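Local coordinates for type IV pilus biogenesis protein PilB (Streptococcus sanguinis, PDB 7B7P) that is a minor type IV pilin that carries a von Willebrand factor A-like module with a metal-binding site and takes a direct part in adhesion, at residues R25-I33 with I149-Q157. Sequence-based numbering, arbitrary orientation.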
loop_
_atom_site.group_PDB
_atom_site.type_symbol
_atom_site.label_atom_id
_atom_site.label_comp_id
_atom_site.label_asym_id
_atom_site.label_seq_id
_atom_site.Cartn_x
_atom_site.Cartn_y
_atom_site.Cartn_z
ATOM N N ARG A 25 -8.076 -22.700 21.538
ATOM C CA ARG A 25 -6.893 -23.552 21.474
ATOM C C ARG A 25 -6.343 -23.602 20.056
ATOM O O ARG A 25 -5.150 -23.369 19.828
ATOM C CB ARG A 25 -7.244 -24.960 21.966
ATOM C CG ARG A 25 -6.132 -25.722 22.659
ATOM C CD ARG A 25 -6.719 -26.664 23.714
ATOM N NE ARG A 25 -6.178 -26.395 25.045
ATOM C CZ ARG A 25 -6.886 -26.434 26.174
ATOM N NH1 ARG A 25 -8.183 -26.731 26.145
ATOM N NH2 ARG A 25 -6.293 -26.166 27.335
ATOM N N THR A 26 -7.205 -23.905 19.087
ATOM C CA THR A 26 -6.737 -23.973 17.713
ATOM C C THR A 26 -6.376 -22.583 17.182
ATOM O O THR A 26 -5.397 -22.442 16.439
ATOM C CB THR A 26 -7.786 -24.701 16.860
ATOM O OG1 THR A 26 -7.490 -24.555 15.464
ATOM C CG2 THR A 26 -9.162 -24.197 17.137
ATOM N N VAL A 27 -7.091 -21.539 17.620
ATOM C CA VAL A 27 -6.750 -20.168 17.238
ATOM C C VAL A 27 -5.392 -19.756 17.795
ATOM O O VAL A 27 -4.661 -18.975 17.163
ATOM C CB VAL A 27 -7.863 -19.206 17.704
ATOM C CG1 VAL A 27 -7.324 -17.809 17.960
ATOM C CG2 VAL A 27 -8.995 -19.177 16.697
ATOM N N GLY A 28 -5.028 -20.265 18.979
ATOM C CA GLY A 28 -3.759 -19.920 19.608
ATOM C C GLY A 28 -2.533 -20.425 18.869
ATOM O O GLY A 28 -1.417 -19.962 19.144
ATOM N N LYS A 29 -2.709 -21.351 17.926
ATOM C CA LYS A 29 -1.602 -21.893 17.154
ATOM C C LYS A 29 -1.508 -21.308 15.741
ATOM O O LYS A 29 -0.673 -21.756 14.950
ATOM C CB LYS A 29 -1.715 -23.422 17.094
ATOM C CG LYS A 29 -1.716 -24.110 18.468
ATOM C CD LYS A 29 -1.801 -25.629 18.317
ATOM C CE LYS A 29 -2.622 -26.274 19.438
ATOM N NZ LYS A 29 -3.655 -27.214 18.867
ATOM N N ALA A 30 -2.324 -20.314 15.407
ATOM C CA ALA A 30 -2.351 -19.790 14.047
ATOM C C ALA A 30 -1.295 -18.710 13.858
ATOM O O ALA A 30 -1.090 -17.856 14.726
ATOM C CB ALA A 30 -3.730 -19.236 13.706
ATOM N N THR A 31 -0.616 -18.759 12.719
ATOM C CA THR A 31 0.372 -17.739 12.411
ATOM C C THR A 31 -0.198 -16.602 11.565
ATOM O O THR A 31 0.492 -15.602 11.362
ATOM C CB THR A 31 1.589 -18.377 11.727
ATOM O OG1 THR A 31 1.151 -19.349 10.769
ATOM C CG2 THR A 31 2.473 -19.067 12.771
ATOM N N SER A 32 -1.441 -16.718 11.096
ATOM C CA SER A 32 -2.164 -15.587 10.521
ATOM C C SER A 32 -3.658 -15.853 10.653
ATOM O O SER A 32 -4.107 -16.992 10.516
ATOM C CB SER A 32 -1.792 -15.346 9.051
ATOM O OG SER A 32 -2.192 -16.433 8.241
ATOM N N ILE A 33 -4.417 -14.801 10.930
ATOM C CA ILE A 33 -5.841 -14.898 11.227
ATOM C C ILE A 33 -6.575 -13.892 10.367
ATOM O O ILE A 33 -6.170 -12.727 10.291
ATOM C CB ILE A 33 -6.161 -14.605 12.712
ATOM C CG1 ILE A 33 -5.423 -15.552 13.644
ATOM C CG2 ILE A 33 -7.673 -14.671 12.949
ATOM C CD1 ILE A 33 -6.119 -16.856 13.786
ATOM N N ILE A 149 -13.785 -17.540 11.064
ATOM C CA ILE A 149 -12.359 -17.249 11.030
ATOM C C ILE A 149 -11.708 -18.151 9.991
ATOM O O ILE A 149 -12.133 -19.291 9.776
ATOM C CB ILE A 149 -11.681 -17.453 12.424
ATOM C CG1 ILE A 149 -11.760 -16.198 13.302
ATOM C CG2 ILE A 149 -10.249 -17.909 12.294
ATOM C CD1 ILE A 149 -11.457 -16.460 14.782
ATOM N N ALA A 150 -10.672 -17.626 9.339
ATOM C CA ALA A 150 -9.789 -18.400 8.482
ATOM C C ALA A 150 -8.361 -18.214 8.965
ATOM O O ALA A 150 -7.971 -17.106 9.344
ATOM C CB ALA A 150 -9.919 -17.965 7.028
ATOM N N TYR A 151 -7.580 -19.291 8.956
ATOM C CA TYR A 151 -6.276 -19.241 9.596
ATOM C C TYR A 151 -5.321 -20.230 8.953
ATOM O O TYR A 151 -5.728 -21.178 8.279
ATOM C CB TYR A 151 -6.377 -19.558 11.088
ATOM C CG TYR A 151 -6.750 -20.997 11.368
ATOM C CD1 TYR A 151 -8.066 -21.422 11.245
ATOM C CD2 TYR A 151 -5.790 -21.931 11.758
ATOM C CE1 TYR A 151 -8.424 -22.730 11.504
ATOM C CE2 TYR A 151 -6.139 -23.259 12.019
ATOM C CZ TYR A 151 -7.463 -23.646 11.885
ATOM O OH TYR A 151 -7.852 -24.944 12.129
ATOM N N ARG A 152 -4.040 -20.012 9.211
ATOM C CA ARG A 152 -2.997 -20.967 8.885
ATOM C C ARG A 152 -2.077 -21.123 10.086
ATOM O O ARG A 152 -1.967 -20.233 10.932
ATOM C CB ARG A 152 -2.184 -20.532 7.656
ATOM C CG ARG A 152 -2.926 -20.702 6.342
ATOM C CD ARG A 152 -2.117 -20.158 5.174
ATOM N NE ARG A 152 -0.890 -20.917 4.962
ATOM C CZ ARG A 152 -0.838 -22.085 4.331
ATOM N NH1 ARG A 152 -1.943 -22.638 3.849
ATOM N NH2 ARG A 152 0.322 -22.701 4.186
ATOM N N THR A 153 -1.404 -22.271 10.142
ATOM C CA THR A 153 -0.452 -22.572 11.200
ATOM C C THR A 153 0.993 -22.575 10.723
ATOM O O THR A 153 1.906 -22.676 11.552
ATOM C CB THR A 153 -0.791 -23.929 11.830
ATOM O OG1 THR A 153 -1.230 -24.832 10.806
ATOM C CG2 THR A 153 -1.911 -23.762 12.840
ATOM N N ASP A 154 1.219 -22.458 9.420
ATOM C CA ASP A 154 2.520 -22.405 8.774
ATOM C C ASP A 154 2.455 -21.317 7.705
ATOM O O ASP A 154 1.376 -21.054 7.164
ATOM C CB ASP A 154 2.882 -23.761 8.142
ATOM C CG ASP A 154 1.674 -24.446 7.482
ATOM O OD1 ASP A 154 0.513 -24.109 7.822
ATOM O OD2 ASP A 154 1.885 -25.338 6.632
ATOM N N PRO A 155 3.585 -20.679 7.388
ATOM C CA PRO A 155 3.537 -19.537 6.461
ATOM C C PRO A 155 2.951 -19.930 5.114
ATOM O O PRO A 155 2.909 -21.105 4.743
ATOM C CB PRO A 155 5.007 -19.125 6.322
ATOM C CG PRO A 155 5.706 -19.770 7.467
ATOM C CD PRO A 155 4.967 -21.034 7.739
ATOM N N ILE A 156 2.479 -18.922 4.384
ATOM C CA ILE A 156 2.010 -19.136 3.019
ATOM C C ILE A 156 3.250 -19.183 2.120
ATOM O O ILE A 156 4.058 -18.258 2.105
ATOM C CB ILE A 156 0.997 -18.053 2.593
ATOM C CG1 ILE A 156 1.613 -16.684 2.264
ATOM C CG2 ILE A 156 -0.027 -17.832 3.684
ATOM C CD1 ILE A 156 2.122 -16.576 0.849
ATOM N N GLN A 157 3.436 -20.322 1.448
ATOM C CA GLN A 157 4.678 -20.608 0.722
ATOM C C GLN A 157 4.430 -20.338 -0.764
ATOM O O GLN A 157 3.676 -21.050 -1.431
ATOM C CB GLN A 157 5.174 -22.033 1.008
ATOM C CG GLN A 157 4.402 -23.242 0.400
ATOM C CD GLN A 157 3.008 -23.495 0.996
ATOM O OE1 GLN A 157 2.168 -22.593 1.066
ATOM N NE2 GLN A 157 2.761 -24.736 1.418
#
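Tyr151 packs against Ala30 and Ile33 with its CB and reaches Thr26 with its ring. The CB rests 3.5 Å from Ser32 O and also touches the methyls Ala30 CB, at 3.7 Å, and Ile33 CD1, at 3.8 Å. With CG held between backbone N and carbonyl carbon (chi1 68°), the ring runs back toward the helix end: CD2 passes Ala30 CB, CE2 and CZ pass Thr26 OG1, and OH ends 3.4 Å from that same oxygen, the two side chains crossing nearly at right angles. The phenol is hydrogen-bonded to Asn66 OD1, which satisfies its buried tip. On the sheet face that carries Tyr151 and Ile33, Ile33 CG2 meets Ile149 CG2; from the helix end, Val27 CG2 comes within 4.1 Å of Ile149 CD1. The backbones pair beside this apolar row. Arg152 O accepts Thr31 N at 2.7 Å, in the carbonyl plane, and also Thr31 OG1 at 3.2 Å, which stands 59° above that plane; Arg152 N returns a longer bond of 3.3 Å to Ser32 O. The Arg152 side chain leads away from strand 32-36, giving NH2 to Pro155 O and NH1 to Glu51 O. Thr31 and Ser32 together facing Arg152 form a classic beta bulge, here starting an antiparallel strand pair in the pilin module, where the N-terminal helix packs against a beta-sheet.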